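Local coordinates for Sodium/calcium exchanger membrane region domain-containing protein (Archaeoglobus fulgidus, PDB 4KPP) that probably exchanges protons for calcium ions across the cell membrane, as a helical membrane transporter of the sodium/calcium exchanger family, at residues Y151-P156 / L319-S324; A100-T105 / A311-E316; I142-L147 / V170-I175. One frame throughout, in Å; residues are numbered along the deposited sequence.

Contact 1: residues Y151-P156 / L319-S324; sequences YAFTLP and LTAAQS. With OLB ((2S)-2,3-dihydroxypropyl (9Z)-octadec-9-enoate), chain E.
Ala152 and Ala321 are the closest backbone neighbours of the two segments, their CA atoms 6.3 Å apart, where a bend in 151-156 meets one turn of helix 311-331. The bend is a type I beta turn from Ala152 to Leu155, with Leu155 N bonded to Ala152 O, and it links helix 138-152 to the short helix 155-158. Segment 319-324 is regular helix throughout.

With both CB atoms directed at the opposite segment, the two alanines meet methyl to methyl, Ala152 CB to Ala321 CB at 4.4 Å. On the 151-156 side Phe153 supplies more surface than Ala152. Its CG stands anti to the carbonyl carbon (chi1 -85°), which swings the ring across to the helix although its CB does not head there. Ala321 CB then lies over one face of the Phe153 ring, 3.8 Å from its centroid and 17° off the normal, which defines a CH-pi contact. Beyond it the far ring carbon, Phe153 CZ, comes 3.9 Å from Ala322 N.

The contact is consistent with a joint between the two homologous halves of the sodium/calcium exchanger fold, one segment coming from each. Trp286 touches both Ala152 and Ala321, while Tyr367 of helix 357-377 covers Ala322.

Inside the bend, Tyr151 O is gripped twice, by Thr154 N and by Thr154 OG1; the hydroxyl bond is modelled short, Thr154 OG1 to Tyr151 O at 2.5 Å, and lies in the carbonyl plane. That hydroxyl also sits over the centre of the Tyr151 ring. The bound monoolein lies alongside this tyrosine: Tyr151 CD1 is 3.7 Å from C3 of its acyl chain, and Tyr151 OH, hydrogen-bonded to Asp165, is 3.6 Å from C22 of its glycerol.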
loop_
_atom_site.group_PDB
_atom_site.type_symbol
_atom_site.label_atom_id
_atom_site.label_comp_id
_atom_site.label_asym_id
_atom_site.label_seq_id
_atom_site.Cartn_x
_atom_site.Cartn_y
_atom_site.Cartn_z
ATOM N N TYR A 151 -1.274 -16.823 7.943
ATOM C CA TYR A 151 -0.032 -17.339 7.387
ATOM C C TYR A 151 1.169 -16.523 7.854
ATOM O O TYR A 151 2.244 -17.070 8.084
ATOM C CB TYR A 151 -0.079 -17.381 5.860
ATOM C CG TYR A 151 1.026 -18.224 5.273
ATOM C CD1 TYR A 151 0.858 -19.592 5.095
ATOM C CD2 TYR A 151 2.244 -17.659 4.914
ATOM C CE1 TYR A 151 1.872 -20.374 4.566
ATOM C CE2 TYR A 151 3.261 -18.431 4.386
ATOM C CZ TYR A 151 3.071 -19.786 4.214
ATOM O OH TYR A 151 4.081 -20.556 3.685
ATOM N N ALA A 152 0.978 -15.215 7.995
ATOM C CA ALA A 152 2.057 -14.321 8.407
ATOM C C ALA A 152 2.487 -14.569 9.853
ATOM O O ALA A 152 3.612 -14.248 10.233
ATOM C CB ALA A 152 1.659 -12.869 8.204
ATOM N N PHE A 153 1.592 -15.140 10.656
ATOM C CA PHE A 153 1.930 -15.501 12.032
ATOM C C PHE A 153 2.943 -16.643 12.103
ATOM O O PHE A 153 3.511 -16.906 13.157
ATOM C CB PHE A 153 0.679 -15.884 12.827
ATOM C CG PHE A 153 -0.044 -14.713 13.424
ATOM C CD1 PHE A 153 0.597 -13.878 14.325
ATOM C CD2 PHE A 153 -1.371 -14.456 13.104
ATOM C CE1 PHE A 153 -0.065 -12.799 14.884
ATOM C CE2 PHE A 153 -2.033 -13.382 13.660
ATOM C CZ PHE A 153 -1.379 -12.554 14.550
ATOM N N THR A 154 3.164 -17.322 10.981
ATOM C CA THR A 154 4.099 -18.441 10.943
ATOM C C THR A 154 5.509 -17.970 10.603
ATOM O O THR A 154 6.453 -18.755 10.607
ATOM C CB THR A 154 3.668 -19.517 9.928
ATOM O OG1 THR A 154 3.759 -18.992 8.597
ATOM C CG2 THR A 154 2.236 -19.968 10.202
ATOM N N LEU A 155 5.644 -16.680 10.318
ATOM C CA LEU A 155 6.939 -16.106 9.950
ATOM C C LEU A 155 7.894 -15.812 11.124
ATOM O O LEU A 155 9.072 -16.153 11.042
ATOM C CB LEU A 155 6.760 -14.871 9.056
ATOM C CG LEU A 155 5.978 -15.109 7.763
ATOM C CD1 LEU A 155 5.959 -13.855 6.901
ATOM C CD2 LEU A 155 6.548 -16.298 6.995
ATOM N N PRO A 156 7.403 -15.180 12.211
ATOM C CA PRO A 156 8.315 -14.927 13.334
ATOM C C PRO A 156 8.783 -16.210 14.015
ATOM O O PRO A 156 9.845 -16.218 14.639
ATOM C CB PRO A 156 7.457 -14.110 14.308
ATOM C CG PRO A 156 6.373 -13.529 13.472
ATOM C CD PRO A 156 6.082 -14.566 12.441
ATOM N N LEU A 319 3.948 -7.875 15.148
ATOM C CA LEU A 319 3.180 -6.681 15.481
ATOM C C LEU A 319 2.252 -6.332 14.325
ATOM O O LEU A 319 1.088 -5.986 14.534
ATOM C CB LEU A 319 4.125 -5.507 15.755
ATOM C CG LEU A 319 3.771 -4.423 16.782
ATOM C CD1 LEU A 319 4.766 -3.274 16.683
ATOM C CD2 LEU A 319 2.348 -3.906 16.635
ATOM N N THR A 320 2.779 -6.425 13.107
ATOM C CA THR A 320 2.016 -6.093 11.909
ATOM C C THR A 320 0.884 -7.085 11.693
ATOM O O THR A 320 -0.226 -6.705 11.326
ATOM C CB THR A 320 2.912 -6.073 10.658
ATOM O OG1 THR A 320 4.067 -5.261 10.908
ATOM C CG2 THR A 320 2.152 -5.512 9.470
ATOM N N ALA A 321 1.173 -8.362 11.925
ATOM C CA ALA A 321 0.166 -9.407 11.810
ATOM C C ALA A 321 -0.917 -9.209 12.867
ATOM O O ALA A 321 -2.104 -9.407 12.600
ATOM C CB ALA A 321 0.805 -10.770 11.959
ATOM N N ALA A 322 -0.495 -8.811 14.064
ATOM C CA ALA A 322 -1.414 -8.558 15.165
ATOM C C ALA A 322 -2.355 -7.404 14.840
ATOM O O ALA A 322 -3.565 -7.506 15.047
ATOM C CB ALA A 322 -0.646 -8.277 16.450
ATOM N N GLN A 323 -1.793 -6.312 14.327
ATOM C CA GLN A 323 -2.594 -5.169 13.906
ATOM C C GLN A 323 -3.564 -5.563 12.799
ATOM O O GLN A 323 -4.683 -5.052 12.730
ATOM C CB GLN A 323 -1.701 -4.030 13.410
ATOM C CG GLN A 323 -2.472 -2.762 13.061
ATOM C CD GLN A 323 -1.704 -1.846 12.129
ATOM O OE1 GLN A 323 -0.998 -2.306 11.233
ATOM N NE2 GLN A 323 -1.835 -0.542 12.338
ATOM N N SER A 324 -3.125 -6.474 11.936
ATOM C CA SER A 324 -3.927 -6.902 10.794
ATOM C C SER A 324 -5.083 -7.800 11.219
ATOM O O SER A 324 -6.148 -7.784 10.603
ATOM C CB SER A 324 -3.052 -7.608 9.756
ATOM O OG SER A 324 -1.996 -6.762 9.335
HETATM C C1 OLB E . 2.345 -23.870 6.616
HETATM C C2 OLB E . 1.435 -23.521 7.745
HETATM C C3 OLB E . 0.365 -22.605 7.252
HETATM C C4 OLB E . -0.870 -22.787 8.070
HETATM C C5 OLB E . -1.168 -21.532 8.818
HETATM O O19 OLB E . 1.909 -24.474 5.648
HETATM O O20 OLB E . 3.674 -23.529 6.659
HETATM C C21 OLB E . 4.500 -23.924 5.630
HETATM C C22 OLB E . 5.718 -23.066 5.633
HETATM O O23 OLB E . 5.818 -22.440 6.855
HETATM C C24 OLB E . 6.920 -23.915 5.394
HETATM C C6 OLB E . -1.874 -20.572 7.922
HETATM C C7 OLB E . -3.205 -21.125 7.538
HETATM C C8 OLB E . -4.061 -20.028 7.000
HETATM C C9 OLB E . -3.472 -19.512 5.731
HETATM C C10 OLB E . -3.801 -20.183 4.442
HETATM C C11 OLB E . -2.769 -20.293 3.370
HETATM C C12 OLB E . -3.252 -21.259 2.341
HETATM C C13 OLB E . -2.097 -21.818 1.579
HETATM C C14 OLB E . -1.300 -22.731 2.446
HETATM C C15 OLB E . -0.166 -23.274 1.644
HETATM C C16 OLB E . 0.759 -24.061 2.511
HETATM C C17 OLB E . 0.050 -25.254 3.059
HETATM C C18 OLB E . 0.855 -26.489 2.823
#

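Contact 2: residues A100-T105 / A311-E316; sequences ATANMT and ARQSEE
Gln313 and Thr101 slide past each other in opposite directions, whereas one turn further on Glu316 and Thr105 cross at about a right angle. These pairs, with Ala102, carry the contact between helix 96-127 and helix 311-331, nearly parallel helices of the sodium/calcium exchanger fold that probably belong to its two homologous halves. Their short segments approach to 9.6 Å between axes at a crossing angle of 20°, and CA atoms lie 6.5 Å apart both at Thr101 with Gln313 and at Thr105 with Glu316.

The Gln313 chain bends at chi2, which folds its amide over towards the backbone of the other helix. The oxygen leads: Gln313 OE1 comes within 3.1 Å of Ala102 N, but the angle is too poor for a hydrogen bond, so proximity and not a directed bond describes this pair. Gln313 OE1 also lies 3.5 Å from Ala102 CB. On the threonine side, Thr101 CG2 passes Gln313 CB at 4.2 Å.

Thr105 meets the other helix through its methyl and the flank of its hydroxyl. Thr105 CG2 rests 3.9 Å from Glu316 O, while OG1 is turned to its own helix, within hydrogen-bonding distance of both Thr101 O and Ala102 O. Glu316 offers Thr105 its CB, and its bent chain carries the carboxylate to arginines. OE2 forms a salt bridge with Arg109, a residue of helix 96-127, so this acid ties the two helices together by charge as well as by packing. Glu316 OE1 is held by Arg312 NE of its own helix, in a bond of 2.9 Å with an N-H...acceptor angle of 163°; the donor reaches the oxygen on its anti side, and OE1 lies only 6° out of the guanidinium plane of Arg312.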
loop_
_atom_site.group_PDB
_atom_site.type_symbol
_atom_site.label_atom_id
_atom_site.label_comp_id
_atom_site.label_asym_id
_atom_site.label_seq_id
_atom_site.Cartn_x
_atom_site.Cartn_y
_atom_site.Cartn_z
ATOM N N ALA A 100 14.437 -4.139 4.296
ATOM C CA ALA A 100 13.405 -4.670 3.414
ATOM C C ALA A 100 12.146 -5.020 4.192
ATOM O O ALA A 100 11.032 -4.720 3.759
ATOM C CB ALA A 100 13.920 -5.892 2.658
ATOM N N THR A 101 12.327 -5.643 5.350
ATOM C CA THR A 101 11.192 -6.052 6.167
ATOM C C THR A 101 10.634 -4.884 6.976
ATOM O O THR A 101 9.421 -4.753 7.136
ATOM C CB THR A 101 11.551 -7.217 7.098
ATOM O OG1 THR A 101 12.134 -8.275 6.327
ATOM C CG2 THR A 101 10.303 -7.732 7.799
ATOM N N ALA A 102 11.526 -4.031 7.471
ATOM C CA ALA A 102 11.121 -2.843 8.219
ATOM C C ALA A 102 10.276 -1.900 7.364
ATOM O O ALA A 102 9.294 -1.338 7.840
ATOM C CB ALA A 102 12.341 -2.115 8.773
ATOM N N ASN A 103 10.664 -1.728 6.104
ATOM C CA ASN A 103 9.924 -0.863 5.188
ATOM C C ASN A 103 8.548 -1.435 4.859
ATOM O O ASN A 103 7.562 -0.704 4.757
ATOM C CB ASN A 103 10.726 -0.627 3.905
ATOM C CG ASN A 103 10.033 0.325 2.950
ATOM O OD1 ASN A 103 9.324 -0.099 2.037
ATOM N ND2 ASN A 103 10.237 1.622 3.157
ATOM N N MET A 104 8.495 -2.752 4.701
ATOM C CA MET A 104 7.255 -3.448 4.390
ATOM C C MET A 104 6.263 -3.367 5.550
ATOM O O MET A 104 5.075 -3.107 5.352
ATOM C CB MET A 104 7.558 -4.910 4.071
ATOM C CG MET A 104 6.397 -5.681 3.483
ATOM S SD MET A 104 6.028 -7.150 4.456
ATOM C CE MET A 104 5.089 -6.437 5.778
ATOM N N THR A 105 6.755 -3.609 6.760
ATOM C CA THR A 105 5.911 -3.566 7.947
ATOM C C THR A 105 5.478 -2.133 8.236
ATOM O O THR A 105 4.348 -1.885 8.667
ATOM C CB THR A 105 6.629 -4.155 9.177
ATOM O OG1 THR A 105 7.902 -3.517 9.341
ATOM C CG2 THR A 105 6.837 -5.659 9.007
ATOM N N ALA A 311 15.650 -10.891 15.451
ATOM C CA ALA A 311 14.747 -10.678 16.579
ATOM C C ALA A 311 13.852 -9.460 16.361
ATOM O O ALA A 311 12.631 -9.545 16.497
ATOM C CB ALA A 311 15.538 -10.538 17.878
ATOM N N ARG A 312 14.468 -8.335 16.006
ATOM C CA ARG A 312 13.743 -7.089 15.761
ATOM C C ARG A 312 12.674 -7.225 14.671
ATOM O O ARG A 312 11.502 -6.921 14.902
ATOM C CB ARG A 312 14.720 -5.956 15.415
ATOM C CG ARG A 312 14.054 -4.658 14.967
ATOM C CD ARG A 312 13.221 -4.041 16.082
ATOM N NE ARG A 312 12.490 -2.852 15.643
ATOM C CZ ARG A 312 12.987 -1.618 15.654
ATOM N NH1 ARG A 312 14.225 -1.401 16.077
ATOM N NH2 ARG A 312 12.246 -0.599 15.239
ATOM N N GLN A 313 13.076 -7.689 13.490
ATOM C CA GLN A 313 12.153 -7.776 12.362
ATOM C C GLN A 313 11.028 -8.791 12.570
ATOM O O GLN A 313 9.916 -8.598 12.075
ATOM C CB GLN A 313 12.903 -8.047 11.054
ATOM C CG GLN A 313 13.859 -6.933 10.661
ATOM C CD GLN A 313 13.249 -5.554 10.836
ATOM O OE1 GLN A 313 12.217 -5.238 10.246
ATOM N NE2 GLN A 313 13.883 -4.729 11.659
ATOM N N SER A 314 11.317 -9.862 13.308
ATOM C CA SER A 314 10.301 -10.861 13.640
ATOM C C SER A 314 9.217 -10.245 14.517
ATOM O O SER A 314 8.029 -10.515 14.338
ATOM C CB SER A 314 10.926 -12.063 14.350
ATOM O OG SER A 314 11.885 -12.698 13.522
ATOM N N GLU A 315 9.637 -9.413 15.463
ATOM C CA GLU A 315 8.703 -8.688 16.313
ATOM C C GLU A 315 7.874 -7.723 15.475
ATOM O O GLU A 315 6.680 -7.558 15.715
ATOM C CB GLU A 315 9.454 -7.926 17.411
ATOM C CG GLU A 315 10.201 -8.818 18.389
ATOM C CD GLU A 315 11.375 -8.117 19.050
ATOM O OE1 GLU A 315 11.527 -6.891 18.865
ATOM O OE2 GLU A 315 12.152 -8.796 19.752
ATOM N N GLU A 316 8.509 -7.093 14.490
ATOM C CA GLU A 316 7.818 -6.152 13.613
ATOM C C GLU A 316 6.739 -6.848 12.796
ATOM O O GLU A 316 5.634 -6.326 12.638
ATOM C CB GLU A 316 8.803 -5.440 12.681
ATOM C CG GLU A 316 9.783 -4.514 13.385
ATOM C CD GLU A 316 9.110 -3.306 14.017
ATOM O OE1 GLU A 316 9.700 -2.724 14.949
ATOM O OE2 GLU A 316 8.001 -2.930 13.578
#

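Contact 3: residues I142-L147 / V170-I175; sequences IFFLFL and VSLYAI
Phe144 holds CG anti to its carbonyl carbon (chi1 -81°), and with CB already directed at the other helix this brings the ring up against Leu172 and Ile175. Leu172 has the same kind of first torsion (chi1 -76°); its CB is not aimed at the other helix, but the CD2 branch reaches it. The two side chains meet obliquely, Phe144 CD1 lying 4.1 Å from Leu172 CD2. The ring also reaches the main chain, with Phe144 CE1 3.3 Å from Leu172 O.

Ile175 comes from another direction. Its CG2 methyl meets the ring edge near the ring plane, Ile175 CG2 lying 3.5 Å from Phe144 CZ, and the two side chains cross at about a right angle. One turn along from Phe144, Leu147 CD1 adds a looser contact to Leu172 CD2 at 4.3 Å. On the ring's own helix, Phe143 CD2 lies above one face of Phe144, offset toward the rim.

No hydrogen bond links the segments; their axes lie 10.7 Å apart at closest, and the side-chain contacts between them are apolar. Helix 311-331 packs against Leu145 and Phe146. Segments 142-147 and 170-175 run antiparallel, at 175°, and come from the consecutive helices 138-152 and 163-182, both predicted to span the membrane and paired here as an antiparallel helical hairpin of the exchanger fold.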
loop_
_atom_site.group_PDB
_atom_site.type_symbol
_atom_site.label_atom_id
_atom_site.label_comp_id
_atom_site.label_asym_id
_atom_site.label_seq_id
_atom_site.Cartn_x
_atom_site.Cartn_y
_atom_site.Cartn_z
ATOM N N ILE A 142 -11.750 -9.270 3.089
ATOM C CA ILE A 142 -11.711 -9.728 4.479
ATOM C C ILE A 142 -11.198 -11.164 4.573
ATOM O O ILE A 142 -10.350 -11.483 5.410
ATOM C CB ILE A 142 -13.103 -9.641 5.140
ATOM C CG1 ILE A 142 -13.523 -8.180 5.307
ATOM C CG2 ILE A 142 -13.110 -10.350 6.488
ATOM C CD1 ILE A 142 -14.875 -8.004 5.970
ATOM N N PHE A 143 -11.716 -12.021 3.701
ATOM C CA PHE A 143 -11.322 -13.424 3.653
ATOM C C PHE A 143 -9.829 -13.588 3.392
ATOM O O PHE A 143 -9.143 -14.336 4.092
ATOM C CB PHE A 143 -12.124 -14.149 2.571
ATOM C CG PHE A 143 -11.741 -15.589 2.386
ATOM C CD1 PHE A 143 -12.277 -16.571 3.201
ATOM C CD2 PHE A 143 -10.857 -15.962 1.386
ATOM C CE1 PHE A 143 -11.930 -17.900 3.030
ATOM C CE2 PHE A 143 -10.506 -17.282 1.210
ATOM C CZ PHE A 143 -11.041 -18.256 2.032
ATOM N N PHE A 144 -9.327 -12.887 2.380
ATOM C CA PHE A 144 -7.921 -13.000 2.014
ATOM C C PHE A 144 -7.004 -12.327 3.019
ATOM O O PHE A 144 -5.866 -12.748 3.207
ATOM C CB PHE A 144 -7.678 -12.465 0.605
ATOM C CG PHE A 144 -8.015 -13.451 -0.467
ATOM C CD1 PHE A 144 -7.128 -14.467 -0.786
ATOM C CD2 PHE A 144 -9.224 -13.383 -1.139
ATOM C CE1 PHE A 144 -7.435 -15.390 -1.764
ATOM C CE2 PHE A 144 -9.534 -14.303 -2.118
ATOM C CZ PHE A 144 -8.640 -15.306 -2.429
ATOM N N LEU A 145 -7.511 -11.286 3.669
ATOM C CA LEU A 145 -6.775 -10.616 4.732
ATOM C C LEU A 145 -6.594 -11.571 5.903
ATOM O O LEU A 145 -5.536 -11.618 6.525
ATOM C CB LEU A 145 -7.526 -9.366 5.182
ATOM C CG LEU A 145 -6.801 -8.026 5.061
ATOM C CD1 LEU A 145 -5.812 -8.046 3.909
ATOM C CD2 LEU A 145 -7.820 -6.910 4.874
ATOM N N PHE A 146 -7.635 -12.343 6.190
ATOM C CA PHE A 146 -7.594 -13.304 7.282
ATOM C C PHE A 146 -6.602 -14.430 6.995
ATOM O O PHE A 146 -5.834 -14.819 7.868
ATOM C CB PHE A 146 -8.989 -13.866 7.542
ATOM C CG PHE A 146 -9.110 -14.621 8.835
ATOM C CD1 PHE A 146 -8.815 -14.006 10.040
ATOM C CD2 PHE A 146 -9.542 -15.940 8.846
ATOM C CE1 PHE A 146 -8.932 -14.694 11.234
ATOM C CE2 PHE A 146 -9.663 -16.635 10.039
ATOM C CZ PHE A 146 -9.357 -16.010 11.234
ATOM N N LEU A 147 -6.612 -14.944 5.768
ATOM C CA LEU A 147 -5.706 -16.025 5.387
ATOM C C LEU A 147 -4.246 -15.580 5.355
ATOM O O LEU A 147 -3.353 -16.319 5.776
ATOM C CB LEU A 147 -6.093 -16.612 4.028
ATOM C CG LEU A 147 -7.396 -17.408 3.952
ATOM C CD1 LEU A 147 -7.442 -18.210 2.660
ATOM C CD2 LEU A 147 -7.565 -18.313 5.167
ATOM N N VAL A 170 2.066 -14.711 -3.004
ATOM C CA VAL A 170 1.766 -14.349 -4.383
ATOM C C VAL A 170 0.543 -15.119 -4.888
ATOM O O VAL A 170 -0.290 -14.571 -5.611
ATOM C CB VAL A 170 2.985 -14.580 -5.312
ATOM C CG1 VAL A 170 2.590 -14.445 -6.777
ATOM C CG2 VAL A 170 4.102 -13.606 -4.973
ATOM N N SER A 171 0.433 -16.385 -4.489
ATOM C CA SER A 171 -0.715 -17.206 -4.863
ATOM C C SER A 171 -2.013 -16.633 -4.308
ATOM O O SER A 171 -3.020 -16.555 -5.014
ATOM C CB SER A 171 -0.538 -18.649 -4.379
ATOM O OG SER A 171 0.547 -19.277 -5.038
ATOM N N LEU A 172 -1.983 -16.238 -3.039
ATOM C CA LEU A 172 -3.149 -15.640 -2.399
ATOM C C LEU A 172 -3.620 -14.413 -3.165
ATOM O O LEU A 172 -4.813 -14.257 -3.427
ATOM C CB LEU A 172 -2.846 -15.273 -0.945
ATOM C CG LEU A 172 -2.810 -16.426 0.062
ATOM C CD1 LEU A 172 -2.332 -15.939 1.421
ATOM C CD2 LEU A 172 -4.179 -17.083 0.178
ATOM N N TYR A 173 -2.680 -13.550 -3.537
ATOM C CA TYR A 173 -3.037 -12.336 -4.259
ATOM C C TYR A 173 -3.540 -12.640 -5.667
ATOM O O TYR A 173 -4.504 -12.030 -6.126
ATOM C CB TYR A 173 -1.874 -11.344 -4.311
ATOM C CG TYR A 173 -2.285 -10.021 -4.912
ATOM C CD1 TYR A 173 -3.193 -9.202 -4.258
ATOM C CD2 TYR A 173 -1.788 -9.603 -6.141
ATOM C CE1 TYR A 173 -3.591 -7.999 -4.803
ATOM C CE2 TYR A 173 -2.176 -8.392 -6.693
ATOM C CZ TYR A 173 -3.079 -7.596 -6.018
ATOM O OH TYR A 173 -3.474 -6.393 -6.552
ATOM N N ALA A 174 -2.888 -13.582 -6.343
ATOM C CA ALA A 174 -3.298 -13.990 -7.686
ATOM C C ALA A 174 -4.734 -14.512 -7.701
ATOM O O ALA A 174 -5.526 -14.152 -8.575
ATOM C CB ALA A 174 -2.346 -15.039 -8.237
ATOM N N ILE A 175 -5.060 -15.358 -6.728
ATOM C CA ILE A 175 -6.415 -15.880 -6.571
ATOM C C ILE A 175 -7.385 -14.749 -6.238
ATOM O O ILE A 175 -8.502 -14.695 -6.758
ATOM C CB ILE A 175 -6.476 -16.954 -5.465
ATOM C CG1 ILE A 175 -5.659 -18.182 -5.868
ATOM C CG2 ILE A 175 -7.915 -17.353 -5.169
ATOM C CD1 ILE A 175 -5.678 -19.292 -4.837
#

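Contacts 1 and 2 touch and share helix 311-331, with centres 11 Å apart; Thr320 OG1 lies 3.3 Å from Thr105 CB, and Pro156 CG 3.5 Å from Ser314 O. Contact 3 shares helix 138-152 with contact 1, their centres 14 Å apart, but is separated from contact 2 by about 11 Å between nearest atoms. Along the chain the order is 100-105, 142-147, 151-156, 170-175, 311-316, 319-324. Contact 3 therefore closes a local hairpin in the earlier part of the chain, while contacts 1 and 2 both bring the much later helix 311-331 against that part, so that this helix probably links the two exchanger repeats at both contacts.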